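Local coordinates for hypothetical protein PA5026 (Pseudomonas aeruginosa, PDB 1SH8) that is of unknown function but adopts a hotdog-type fold and is probably a thioesterase acting on acyl thioesters, at residues R37-P41 against T59-P64; G95-A101 against L127-E132; L70-D74 against I108-E112; A10-E15 against R27-L31. One frame throughout, in Å; residues are numbered along the deposited sequence.

Contact 1: residues R37-P41 against T59-P64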
loop_
_atom_site.group_PDB
_atom_site.type_symbol
_atom_site.label_atom_id
_atom_site.label_comp_id
_atom_site.label_asym_id
_atom_site.label_seq_id
_atom_site.Cartn_x
_atom_site.Cartn_y
_atom_site.Cartn_z
ATOM N N ARG A 37 7.624 -9.641 -14.056
ATOM C CA ARG A 37 7.993 -10.326 -12.821
ATOM C C ARG A 37 8.889 -9.368 -12.052
ATOM O O ARG A 37 9.923 -8.932 -12.561
ATOM C CB ARG A 37 8.741 -11.641 -13.089
ATOM C CG ARG A 37 9.078 -12.385 -11.798
ATOM C CD ARG A 37 9.534 -13.815 -12.045
ATOM N NE ARG A 37 10.875 -13.918 -12.618
ATOM C CZ ARG A 37 11.142 -14.282 -13.870
ATOM N NH1 ARG A 37 10.161 -14.575 -14.714
ATOM N NH2 ARG A 37 12.404 -14.395 -14.265
ATOM N N LEU A 38 8.479 -9.037 -10.831
ATOM C CA LEU A 38 9.223 -8.104 -9.992
ATOM C C LEU A 38 9.684 -8.765 -8.701
ATOM O O LEU A 38 9.114 -9.771 -8.267
ATOM C CB LEU A 38 8.343 -6.897 -9.645
ATOM C CG LEU A 38 7.513 -6.263 -10.770
ATOM C CD1 LEU A 38 6.637 -5.165 -10.172
ATOM C CD2 LEU A 38 8.422 -5.702 -11.859
ATOM N N ARG A 39 10.709 -8.182 -8.086
ATOM C CA ARG A 39 11.259 -8.692 -6.836
ATOM C C ARG A 39 11.495 -7.558 -5.840
ATOM O O ARG A 39 12.071 -6.529 -6.187
ATOM C CB ARG A 39 12.591 -9.411 -7.092
ATOM C CG ARG A 39 13.223 -10.008 -5.828
ATOM C CD ARG A 39 14.588 -10.649 -6.098
ATOM N NE ARG A 39 15.624 -9.652 -6.350
ATOM C CZ ARG A 39 16.198 -9.435 -7.529
ATOM N NH1 ARG A 39 15.847 -10.149 -8.591
ATOM N NH2 ARG A 39 17.131 -8.501 -7.646
ATOM N N MET A 40 11.039 -7.733 -4.606
ATOM C CA MET A 40 11.268 -6.719 -3.583
ATOM C C MET A 40 12.276 -7.317 -2.606
ATOM O O MET A 40 12.022 -8.357 -1.998
ATOM C CB MET A 40 9.977 -6.363 -2.841
ATOM C CG MET A 40 10.148 -5.250 -1.792
ATOM S SD MET A 40 10.500 -3.600 -2.474
ATOM C CE MET A 40 8.847 -3.117 -2.950
ATOM N N PRO A 41 13.447 -6.678 -2.459
ATOM C CA PRO A 41 14.446 -7.216 -1.531
ATOM C C PRO A 41 13.976 -7.149 -0.079
ATOM O O PRO A 41 13.295 -6.199 0.320
ATOM C CB PRO A 41 15.672 -6.340 -1.795
ATOM C CG PRO A 41 15.067 -5.021 -2.198
ATOM C CD PRO A 41 13.935 -5.449 -3.115
ATOM N N THR A 59 3.496 -2.295 -2.186
ATOM C CA THR A 59 4.171 -1.722 -3.339
ATOM C C THR A 59 4.504 -2.802 -4.368
ATOM O O THR A 59 4.296 -2.611 -5.568
ATOM C CB THR A 59 5.443 -0.971 -2.898
ATOM O OG1 THR A 59 5.066 0.112 -2.038
ATOM C CG2 THR A 59 6.183 -0.402 -4.097
ATOM N N LEU A 60 5.000 -3.943 -3.898
ATOM C CA LEU A 60 5.336 -5.042 -4.798
ATOM C C LEU A 60 4.097 -5.561 -5.525
ATOM O O LEU A 60 4.139 -5.829 -6.723
ATOM C CB LEU A 60 5.974 -6.194 -4.016
ATOM C CG LEU A 60 6.291 -7.438 -4.857
ATOM C CD1 LEU A 60 7.310 -7.077 -5.934
ATOM C CD2 LEU A 60 6.826 -8.543 -3.961
ATOM N N ALA A 61 2.996 -5.699 -4.788
ATOM C CA ALA A 61 1.747 -6.208 -5.354
ATOM C C ALA A 61 1.039 -5.218 -6.274
ATOM O O ALA A 61 0.359 -5.617 -7.217
ATOM C CB ALA A 61 0.804 -6.621 -4.227
ATOM N N GLU A 62 1.211 -3.928 -6.004
ATOM C CA GLU A 62 0.556 -2.872 -6.774
ATOM C C GLU A 62 1.250 -2.483 -8.087
ATOM O O GLU A 62 0.587 -2.225 -9.101
ATOM C CB GLU A 62 0.417 -1.626 -5.881
ATOM C CG GLU A 62 -0.460 -0.489 -6.415
ATOM C CD GLU A 62 0.176 0.336 -7.534
ATOM O OE1 GLU A 62 1.415 0.520 -7.545
ATOM O OE2 GLU A 62 -0.584 0.828 -8.399
ATOM N N LEU A 63 2.581 -2.445 -8.065
ATOM C CA LEU A 63 3.353 -2.015 -9.228
ATOM C C LEU A 63 3.138 -2.778 -10.538
ATOM O O LEU A 63 3.297 -2.201 -11.615
ATOM C CB LEU A 63 4.846 -1.978 -8.882
ATOM C CG LEU A 63 5.633 -0.966 -9.716
ATOM C CD1 LEU A 63 5.163 0.439 -9.377
ATOM C CD2 LEU A 63 7.119 -1.105 -9.428
ATOM N N PRO A 64 2.790 -4.080 -10.476
ATOM C CA PRO A 64 2.582 -4.795 -11.743
ATOM C C PRO A 64 1.579 -4.108 -12.671
ATOM O O PRO A 64 1.658 -4.250 -13.888
ATOM C CB PRO A 64 2.114 -6.171 -11.284
ATOM C CG PRO A 64 2.934 -6.379 -10.044
ATOM C CD PRO A 64 2.809 -5.025 -9.344
#

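Contact 2: residues G95-A101 against L127-E132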
loop_
_atom_site.group_PDB
_atom_site.type_symbol
_atom_site.label_atom_id
_atom_site.label_comp_id
_atom_site.label_asym_id
_atom_site.label_seq_id
_atom_site.Cartn_x
_atom_site.Cartn_y
_atom_site.Cartn_z
ATOM N N GLY A 95 12.885 -12.737 3.721
ATOM C CA GLY A 95 13.746 -12.779 2.559
ATOM C C GLY A 95 13.172 -11.969 1.416
ATOM O O GLY A 95 12.303 -11.117 1.624
ATOM N N ASP A 96 13.662 -12.226 0.206
ATOM C CA ASP A 96 13.185 -11.519 -0.974
ATOM C C ASP A 96 11.829 -12.078 -1.396
ATOM O O ASP A 96 11.597 -13.291 -1.355
ATOM C CB ASP A 96 14.179 -11.664 -2.126
ATOM C CG ASP A 96 15.500 -10.972 -1.855
ATOM O OD1 ASP A 96 15.609 -10.262 -0.838
ATOM O OD2 ASP A 96 16.429 -11.133 -2.674
ATOM N N ILE A 97 10.940 -11.181 -1.814
ATOM C CA ILE A 97 9.596 -11.560 -2.224
ATOM C C ILE A 97 9.385 -11.185 -3.687
ATOM O O ILE A 97 9.865 -10.144 -4.138
ATOM C CB ILE A 97 8.550 -10.836 -1.336
ATOM C CG1 ILE A 97 8.860 -11.091 0.145
ATOM C CG2 ILE A 97 7.151 -11.309 -1.671
ATOM C CD1 ILE A 97 8.837 -12.563 0.555
ATOM N N ARG A 98 8.668 -12.032 -4.426
ATOM C CA ARG A 98 8.418 -11.777 -5.840
ATOM C C ARG A 98 6.951 -11.860 -6.208
ATOM O O ARG A 98 6.121 -12.381 -5.458
ATOM C CB ARG A 98 9.178 -12.781 -6.727
ATOM C CG ARG A 98 10.687 -12.772 -6.588
ATOM C CD ARG A 98 11.328 -13.599 -7.707
ATOM N NE ARG A 98 10.944 -15.014 -7.652
ATOM C CZ ARG A 98 11.269 -15.915 -8.580
ATOM N NH1 ARG A 98 11.982 -15.554 -9.641
ATOM N NH2 ARG A 98 10.889 -17.183 -8.445
ATOM N N VAL A 99 6.652 -11.355 -7.396
ATOM C CA VAL A 99 5.307 -11.384 -7.934
ATOM C C VAL A 99 5.409 -11.375 -9.454
ATOM O O VAL A 99 6.351 -10.813 -10.023
ATOM C CB VAL A 99 4.483 -10.145 -7.491
ATOM C CG1 VAL A 99 5.070 -8.875 -8.102
ATOM C CG2 VAL A 99 3.021 -10.307 -7.910
ATOM N N GLU A 100 4.464 -12.034 -10.111
ATOM C CA GLU A 100 4.420 -12.008 -11.561
ATOM C C GLU A 100 2.974 -11.739 -11.948
ATOM O O GLU A 100 2.047 -12.048 -11.197
ATOM C CB GLU A 100 4.974 -13.302 -12.186
ATOM C CG GLU A 100 4.330 -14.609 -11.806
ATOM C CD GLU A 100 5.189 -15.807 -12.236
ATOM O OE1 GLU A 100 5.580 -15.880 -13.419
ATOM O OE2 GLU A 100 5.478 -16.681 -11.389
ATOM N N ALA A 101 2.785 -11.105 -13.095
ATOM C CA ALA A 101 1.450 -10.760 -13.556
ATOM C C ALA A 101 1.433 -10.778 -15.071
ATOM O O ALA A 101 2.454 -10.534 -15.707
ATOM C CB ALA A 101 1.069 -9.373 -13.048
ATOM N N LEU A 127 -3.091 -11.344 -7.915
ATOM C CA LEU A 127 -1.743 -11.875 -7.791
ATOM C C LEU A 127 -1.368 -12.522 -6.471
ATOM O O LEU A 127 -2.008 -12.301 -5.445
ATOM C CB LEU A 127 -0.749 -10.741 -8.052
ATOM C CG LEU A 127 -1.096 -9.751 -9.170
ATOM C CD1 LEU A 127 -0.040 -8.656 -9.223
ATOM C CD2 LEU A 127 -1.186 -10.480 -10.502
ATOM N N GLN A 128 -0.298 -13.310 -6.522
ATOM C CA GLN A 128 0.250 -13.969 -5.345
ATOM C C GLN A 128 1.696 -13.517 -5.197
ATOM O O GLN A 128 2.442 -13.457 -6.177
ATOM C CB GLN A 128 0.252 -15.486 -5.501
ATOM C CG GLN A 128 -1.105 -16.119 -5.679
ATOM C CD GLN A 128 -1.030 -17.627 -5.592
ATOM O OE1 GLN A 128 -0.198 -18.254 -6.245
ATOM N NE2 GLN A 128 -1.898 -18.218 -4.779
ATOM N N LEU A 129 2.079 -13.177 -3.974
ATOM C CA LEU A 129 3.453 -12.778 -3.688
ATOM C C LEU A 129 4.065 -13.999 -3.021
ATOM O O LEU A 129 3.467 -14.576 -2.112
ATOM C CB LEU A 129 3.484 -11.575 -2.740
ATOM C CG LEU A 129 3.328 -10.189 -3.383
ATOM C CD1 LEU A 129 2.076 -10.129 -4.252
ATOM C CD2 LEU A 129 3.285 -9.143 -2.269
ATOM N N THR A 130 5.252 -14.394 -3.465
ATOM C CA THR A 130 5.888 -15.583 -2.917
ATOM C C THR A 130 7.293 -15.342 -2.396
ATOM O O THR A 130 7.987 -14.437 -2.858
ATOM C CB THR A 130 5.956 -16.697 -3.991
ATOM O OG1 THR A 130 6.741 -16.243 -5.105
ATOM C CG2 THR A 130 4.556 -17.046 -4.485
ATOM N N ASP A 131 7.713 -16.149 -1.426
ATOM C CA ASP A 131 9.067 -16.016 -0.906
ATOM C C ASP A 131 10.001 -16.965 -1.669
ATOM O O ASP A 131 9.577 -17.637 -2.611
ATOM C CB ASP A 131 9.120 -16.278 0.607
ATOM C CG ASP A 131 8.741 -17.694 0.985
ATOM O OD1 ASP A 131 8.814 -18.606 0.131
ATOM O OD2 ASP A 131 8.384 -17.893 2.166
ATOM N N GLU A 132 11.267 -17.013 -1.265
ATOM C CA GLU A 132 12.265 -17.840 -1.941
ATOM C C GLU A 132 11.968 -19.337 -2.009
ATOM O O GLU A 132 12.569 -20.053 -2.815
ATOM C CB GLU A 132 13.636 -17.593 -1.304
ATOM C CG GLU A 132 14.186 -16.202 -1.633
ATOM C CD GLU A 132 15.406 -15.830 -0.807
ATOM O OE1 GLU A 132 16.307 -16.689 -0.663
ATOM O OE2 GLU A 132 15.468 -14.676 -0.311
HETATM O O HOH W 1 12.247 -15.216 0.528
HETATM O O HOH W 2 9.558 -16.132 -5.316
HETATM O O HOH W 3 3.312 -14.353 -8.523
HETATM O O HOH W 4 0.496 -13.879 -9.484
HETATM O O HOH W 5 6.223 -15.491 -8.339
#

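Contact 3: residues L70-D74 against I108-E112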
loop_
_atom_site.group_PDB
_atom_site.type_symbol
_atom_site.label_atom_id
_atom_site.label_comp_id
_atom_site.label_asym_id
_atom_site.label_seq_id
_atom_site.Cartn_x
_atom_site.Cartn_y
_atom_site.Cartn_z
ATOM N N LEU A 70 3.590 -0.192 -18.901
ATOM C CA LEU A 70 4.831 0.206 -19.565
ATOM C C LEU A 70 5.279 -0.776 -20.648
ATOM O O LEU A 70 5.852 -0.371 -21.662
ATOM C CB LEU A 70 5.960 0.362 -18.542
ATOM C CG LEU A 70 5.915 1.596 -17.639
ATOM C CD1 LEU A 70 6.987 1.482 -16.570
ATOM C CD2 LEU A 70 6.122 2.858 -18.475
ATOM N N THR A 71 5.030 -2.065 -20.445
ATOM C CA THR A 71 5.453 -3.047 -21.437
ATOM C C THR A 71 4.401 -3.386 -22.484
ATOM O O THR A 71 4.730 -3.951 -23.530
ATOM C CB THR A 71 5.860 -4.386 -20.783
ATOM O OG1 THR A 71 4.696 -5.030 -20.241
ATOM C CG2 THR A 71 6.889 -4.163 -19.689
ATOM N N SER A 72 3.149 -3.023 -22.226
ATOM C CA SER A 72 2.076 -3.406 -23.133
ATOM C C SER A 72 1.318 -2.323 -23.890
ATOM O O SER A 72 0.694 -2.614 -24.914
ATOM C CB SER A 72 1.068 -4.262 -22.363
ATOM O OG SER A 72 1.738 -5.220 -21.564
ATOM N N PHE A 73 1.357 -1.092 -23.397
ATOM C CA PHE A 73 0.622 -0.014 -24.047
ATOM C C PHE A 73 1.494 1.168 -24.441
ATOM O O PHE A 73 2.649 1.265 -24.031
ATOM C CB PHE A 73 -0.491 0.480 -23.118
ATOM C CG PHE A 73 -1.460 -0.591 -22.714
ATOM C CD1 PHE A 73 -2.344 -1.135 -23.643
ATOM C CD2 PHE A 73 -1.478 -1.072 -21.407
ATOM C CE1 PHE A 73 -3.236 -2.148 -23.278
ATOM C CE2 PHE A 73 -2.363 -2.081 -21.033
ATOM C CZ PHE A 73 -3.244 -2.620 -21.975
ATOM N N ASP A 74 0.923 2.049 -25.265
ATOM C CA ASP A 74 1.590 3.277 -25.696
ATOM C C ASP A 74 1.598 4.084 -24.404
ATOM O O ASP A 74 0.567 4.629 -24.006
ATOM C CB ASP A 74 0.735 3.986 -26.747
ATOM C CG ASP A 74 1.363 5.276 -27.240
ATOM O OD1 ASP A 74 1.945 6.009 -26.411
ATOM O OD2 ASP A 74 1.254 5.558 -28.455
ATOM N N ILE A 108 -5.035 -7.069 -24.212
ATOM C CA ILE A 108 -4.280 -5.849 -24.480
ATOM C C ILE A 108 -4.960 -5.094 -25.622
ATOM O O ILE A 108 -5.151 -3.878 -25.546
ATOM C CB ILE A 108 -2.811 -6.166 -24.849
ATOM C CG1 ILE A 108 -2.085 -6.752 -23.627
ATOM C CG2 ILE A 108 -2.106 -4.897 -25.330
ATOM C CD1 ILE A 108 -0.652 -7.213 -23.899
ATOM N N ARG A 109 -5.337 -5.819 -26.675
ATOM C CA ARG A 109 -6.015 -5.197 -27.810
ATOM C C ARG A 109 -7.356 -4.593 -27.394
ATOM O O ARG A 109 -7.680 -3.468 -27.775
ATOM C CB ARG A 109 -6.236 -6.210 -28.935
ATOM C CG ARG A 109 -5.001 -6.463 -29.779
ATOM C CD ARG A 109 -5.356 -7.210 -31.057
ATOM N NE ARG A 109 -5.717 -8.603 -30.807
ATOM C CZ ARG A 109 -4.839 -9.570 -30.549
ATOM N NH1 ARG A 109 -3.539 -9.299 -30.509
ATOM N NH2 ARG A 109 -5.264 -10.805 -30.325
ATOM N N GLN A 110 -8.131 -5.335 -26.608
ATOM C CA GLN A 110 -9.427 -4.843 -26.150
ATOM C C GLN A 110 -9.269 -3.563 -25.338
ATOM O O GLN A 110 -9.992 -2.588 -25.547
ATOM C CB GLN A 110 -10.124 -5.895 -25.287
ATOM C CG GLN A 110 -10.248 -7.261 -25.941
ATOM C CD GLN A 110 -11.016 -8.247 -25.076
ATOM O OE1 GLN A 110 -10.797 -8.332 -23.864
ATOM N NE2 GLN A 110 -11.914 -9.005 -25.696
ATOM N N LEU A 111 -8.313 -3.571 -24.413
ATOM C CA LEU A 111 -8.065 -2.419 -23.556
ATOM C C LEU A 111 -7.652 -1.159 -24.314
ATOM O O LEU A 111 -8.194 -0.082 -24.064
ATOM C CB LEU A 111 -7.002 -2.769 -22.508
ATOM C CG LEU A 111 -7.472 -3.750 -21.425
ATOM C CD1 LEU A 111 -6.279 -4.325 -20.681
ATOM C CD2 LEU A 111 -8.421 -3.033 -20.473
ATOM N N GLU A 112 -6.699 -1.281 -25.235
ATOM C CA GLU A 112 -6.254 -0.106 -25.984
ATOM C C GLU A 112 -7.359 0.432 -26.883
ATOM O O GLU A 112 -7.493 1.643 -27.059
ATOM C CB GLU A 112 -5.009 -0.426 -26.811
ATOM C CG GLU A 112 -5.118 -1.669 -27.655
ATOM C CD GLU A 112 -3.820 -1.989 -28.372
ATOM O OE1 GLU A 112 -2.759 -1.969 -27.708
ATOM O OE2 GLU A 112 -3.860 -2.264 -29.592
HETATM O O HOH W 6 -0.372 -1.644 -27.145
#

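Contact 4: residues A10-E15 against R27-L31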
loop_
_atom_site.group_PDB
_atom_site.type_symbol
_atom_site.label_atom_id
_atom_site.label_comp_id
_atom_site.label_asym_id
_atom_site.label_seq_id
_atom_site.Cartn_x
_atom_site.Cartn_y
_atom_site.Cartn_z
ATOM N N ALA A 10 12.387 0.314 -20.261
ATOM C CA ALA A 10 11.203 -0.127 -19.521
ATOM C C ALA A 10 11.588 -0.474 -18.087
ATOM O O ALA A 10 10.877 -0.135 -17.138
ATOM C CB ALA A 10 10.564 -1.336 -20.207
ATOM N N ARG A 11 12.727 -1.139 -17.930
ATOM C CA ARG A 11 13.209 -1.519 -16.605
ATOM C C ARG A 11 13.560 -0.271 -15.792
ATOM O O ARG A 11 13.212 -0.166 -14.617
ATOM C CB ARG A 11 14.426 -2.446 -16.741
ATOM C CG ARG A 11 15.068 -2.860 -15.422
ATOM C CD ARG A 11 16.159 -1.879 -15.027
ATOM N NE ARG A 11 17.214 -1.833 -16.039
ATOM C CZ ARG A 11 18.031 -0.801 -16.220
ATOM N NH1 ARG A 11 18.959 -0.847 -17.166
ATOM N NH2 ARG A 11 17.916 0.280 -15.459
ATOM N N HIS A 12 14.231 0.686 -16.428
ATOM C CA HIS A 12 14.604 1.914 -15.741
ATOM C C HIS A 12 13.358 2.646 -15.243
ATOM O O HIS A 12 13.295 3.072 -14.088
ATOM C CB HIS A 12 15.412 2.823 -16.678
ATOM C CG HIS A 12 15.946 4.054 -16.015
ATOM N ND1 HIS A 12 15.231 5.230 -15.933
ATOM C CD2 HIS A 12 17.118 4.282 -15.375
ATOM C CE1 HIS A 12 15.939 6.129 -15.270
ATOM N NE2 HIS A 12 17.087 5.577 -14.920
ATOM N N LEU A 13 12.361 2.789 -16.112
ATOM C CA LEU A 13 11.125 3.475 -15.732
ATOM C C LEU A 13 10.391 2.733 -14.615
ATOM O O LEU A 13 9.911 3.347 -13.663
ATOM C CB LEU A 13 10.215 3.637 -16.952
ATOM C CG LEU A 13 10.766 4.586 -18.026
ATOM C CD1 LEU A 13 9.836 4.608 -19.240
ATOM C CD2 LEU A 13 10.929 5.986 -17.430
ATOM N N THR A 14 10.320 1.411 -14.721
ATOM C CA THR A 14 9.643 0.602 -13.713
ATOM C C THR A 14 10.277 0.758 -12.332
ATOM O O THR A 14 9.583 0.947 -11.333
ATOM C CB THR A 14 9.672 -0.900 -14.097
ATOM O OG1 THR A 14 8.942 -1.098 -15.310
ATOM C CG2 THR A 14 9.045 -1.753 -12.998
ATOM N N GLU A 15 11.600 0.689 -12.284
ATOM C CA GLU A 15 12.320 0.781 -11.023
ATOM C C GLU A 15 12.575 2.185 -10.506
ATOM O O GLU A 15 12.671 2.386 -9.292
ATOM C CB GLU A 15 13.673 0.069 -11.140
ATOM C CG GLU A 15 13.587 -1.412 -11.484
ATOM C CD GLU A 15 14.956 -2.066 -11.635
ATOM O OE1 GLU A 15 15.985 -1.353 -11.550
ATOM O OE2 GLU A 15 15.007 -3.298 -11.844
ATOM N N ARG A 27 13.194 -4.470 -7.863
ATOM C CA ARG A 27 13.869 -4.814 -9.110
ATOM C C ARG A 27 12.954 -5.581 -10.059
ATOM O O ARG A 27 12.139 -6.403 -9.632
ATOM C CB ARG A 27 15.114 -5.650 -8.816
ATOM C CG ARG A 27 16.129 -4.935 -7.938
ATOM C CD ARG A 27 16.873 -3.871 -8.721
ATOM N NE ARG A 27 17.738 -4.489 -9.717
ATOM C CZ ARG A 27 18.399 -3.827 -10.663
ATOM N NH1 ARG A 27 18.298 -2.504 -10.757
ATOM N NH2 ARG A 27 19.162 -4.494 -11.520
ATOM N N ALA A 28 13.080 -5.295 -11.351
ATOM C CA ALA A 28 12.284 -5.979 -12.360
ATOM C C ALA A 28 13.123 -7.134 -12.876
ATOM O O ALA A 28 14.257 -6.931 -13.302
ATOM C CB ALA A 28 11.951 -5.028 -13.506
ATOM N N GLU A 29 12.586 -8.348 -12.823
ATOM C CA GLU A 29 13.320 -9.507 -13.320
ATOM C C GLU A 29 12.987 -9.727 -14.790
ATOM O O GLU A 29 13.871 -10.021 -15.597
ATOM C CB GLU A 29 12.987 -10.753 -12.495
ATOM C CG GLU A 29 13.416 -10.636 -11.041
ATOM C CD GLU A 29 13.405 -11.961 -10.298
ATOM O OE1 GLU A 29 12.697 -12.898 -10.732
ATOM O OE2 GLU A 29 14.100 -12.055 -9.266
ATOM N N VAL A 30 11.711 -9.584 -15.137
ATOM C CA VAL A 30 11.260 -9.731 -16.518
ATOM C C VAL A 30 10.216 -8.662 -16.835
ATOM O O VAL A 30 9.309 -8.413 -16.039
ATOM C CB VAL A 30 10.627 -11.120 -16.786
ATOM C CG1 VAL A 30 10.038 -11.163 -18.192
ATOM C CG2 VAL A 30 11.678 -12.214 -16.630
ATOM N N LEU A 31 10.366 -8.024 -17.992
ATOM C CA LEU A 31 9.435 -6.994 -18.452
ATOM C C LEU A 31 9.220 -7.182 -19.949
ATOM O O LEU A 31 10.097 -6.869 -20.753
ATOM C CB LEU A 31 9.995 -5.592 -18.187
ATOM C CG LEU A 31 10.115 -5.173 -16.723
ATOM C CD1 LEU A 31 10.833 -3.838 -16.637
ATOM C CD2 LEU A 31 8.725 -5.079 -16.097
HETATM O O HOH W 7 16.488 -5.036 -12.975
#

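Contact 1: residues R37-P41 against T59-P64
Leu38 pushes the CD1 end of its side chain between Leu63 and Pro64, crossing Leu63 at about a right angle. CD1 stands 3.9 Å from Leu63 CB and equally far from Pro64 CG, so one methyl touches both residues. Chi1 of -44° sets Leu38 CG beside its backbone N and lets the branch reach toward the proline ring. Nearer the backbone, Leu38 CB lies 3.9 Å from Leu60 CD1. Leu60 is forked across the strand: its other methyl, CD2, rests 4.0 Å from Met40 CB. Leucine suits this place because its two methyls can serve two inward-facing strand residues at once.

This is the core of the hotdog fold, in which an antiparallel sheet wraps around a helix; strand 35-40 lies against helix 54-62, and Ile97 and Val99 of the adjoining strand press on the same Leu60.

Met40 leaves its backbone with CG anti to N (chi1 -177°), then bends at the next two torsions, bringing CE within 4.0 Å of Thr59 CG2. The unbranched thioether suits this turn, as it can bend at two successive torsions. With its hydroxyl bonded to Gly55 O within the helix, Thr59 turns its methyl to the methionine. Arg39, between the two apolar residues, points away from the helix, and its guanidinium pairs with Glu29.

Contact 2: residues G95-A101 against L127-E132
Val99 sets CG2 against Leu127 and Leu129 of the neighbouring strand, 3.7 Å from Leu127 CD1 and 3.8 Å from Leu129 CD1. Chi1 of 66° puts CG2 anti to the backbone N and aims it there. On the same inner side, the short Ala101 lets Leu127 CD2 come close to the strand, 3.6 Å from Ala101 CB; Pro64 and Leu68 also touch this alanine. Ile97 lays CG2 against Leu129 CB while CD1 reaches Asp131 CB. Leu60 and Pro64 press on Val99 from the helical side.

Direct backbone pairing is brief. Arg98 and Thr130 form one antiparallel hydrogen-bonded pair: Arg98 N meets Thr130 O at 3.0 Å in the carbonyl plane, and the return bond from Thr130 N to Arg98 O has the same length. To one side of this pair the strands part and waters take over. One accepts from Glu100 N and donates to Gln128 O; another donates to Glu100 O and accepts from Gln128 N. On the outer side a third water links Arg98 NE, Thr130 OG1 and Asp131 O, while Arg98 NH1 makes its salt bridge with Glu29.

Past the other end, Asp96 N gives a 3.1 Å bond to the anti lone pair of Glu132 OE2. Asp96 OD2 lies 4.4 Å from Glu132 OE2, like charges that would probably raise the proton affinity of one acid; Asp96 OD1 accepts from Gly42 N.

Strands 97-102 and 120-130 thus join two three-stranded portions, through one bridge and a seam of water, into the curved antiparallel sheet of a hotdog fold.

Contact 3: residues L70-D74 against I108-E112
Ser72 O, at the C-terminal end of helix 64-72, accepts a 2.7 Å hydrogen bond from a water that also donates to Glu112 OE1, and the methyl CG2 of Ile108 lies close beside it. The water thus ties one helix end to the side of another. In this hotdog fold, helix 64-72 follows the helix that the sheet wraps, whereas helix 105-118 connects strands 97-102 and 120-130; here the two helices meet away from the middle of the molecule.

Phe73, the first residue to leave helical geometry, carries most of the apolar contact. Its CG is anti to the carbonyl carbon (chi1 -58°), which swings the ring over to helix 105-118. Leu111 CD1 meets the ring edge, 3.7 Å from Phe73 CZ, whereas Ile108 CG2 lies off the plane, on the side of Ser72 CB, 3.6 Å from Phe73 CE1. A flat, wide side chain suits a spot where two residues one helical turn apart must both be covered. Leu111 also touches Ala121 and Tyr123 of strand 120-130. Leu103 packs on both Phe73 and Ile108.

Ser72 is small enough to let Ile108 CD1 come within 3.7 Å of its CB, and its hydroxyl is hydrogen-bonded to Leu68 O in its own helix and to Gly34 N, which lies between strands 27-32 and 35-40. Glu112 stretches out beyond CG, its carboxylate plane turned 58° from the Phe73 ring. At the ring's edge and in its plane, Ile108 O sits 3.4 Å from Phe73 CE1, while that same carbonyl accepts the helical bond from Glu112 N.

Contact 4: residues A10-E15 against R27-L31
The carboxylate of Glu15 and the guanidinium of Arg27 are inclined by 52°, with Glu15 OE2 3.3 Å above one face of the guanidinium, toward its rim; a water lies over that same face. The other oxygen closes a salt bridge, Glu15 OE1 to Arg27 NH1, at 2.7 Å. Arg27 CB starts away from the helix, but the chain bends at chi2 and chi3 and folds the charged end back. OE2 has further work: Ala28 N donates to it on its anti side at 2.8 Å and 170°, and the water bridges it to Ala28 O. An extended glutamate can therefore serve both a backbone N-H and a charge.

Helix 7-16 here lies against strand 27-32 of the hotdog fold, outermost of its sheet within this chain, where Glu29 and Val30 form a classic beta bulge opposite Arg37. Beyond the bulge Leu31 turns back to the helix, and its CD1 packs tightly on the backbone, 3.3 Å from Arg11 CA. It also touches Thr14 OG1 at 3.6 Å. That hydroxyl is satisfied by Ala10 O, which takes Thr14 OG1 and Thr14 N from opposite faces of its plane.

How the contacts relate
Contacts 4, 1 and 2 are neighbours through three strands of one sheet, 27-32, 35-40 and 97-102. Contacts 1 and 2 have centres about 8 Å apart and share probable backbone hydrogen bonds, Met40 N to Ile97 O at 2.7 Å and Leu38 N to Val99 O at 2.9 Å. On the outer surface Glu29 of contact 4 gathers Arg37 and Arg39 of contact 1 and Arg98 of contact 2. Contact 3 lies about 24 Å, centre to centre, from contact 2 but reaches contact 4 where Leu70 CD1 meets Thr14 OG1 at 3.5 Å. Contact 1 also borders the second subunit: Glu62 OE1 is hydrogen-bonded to Tyr53 OH of the second subunit.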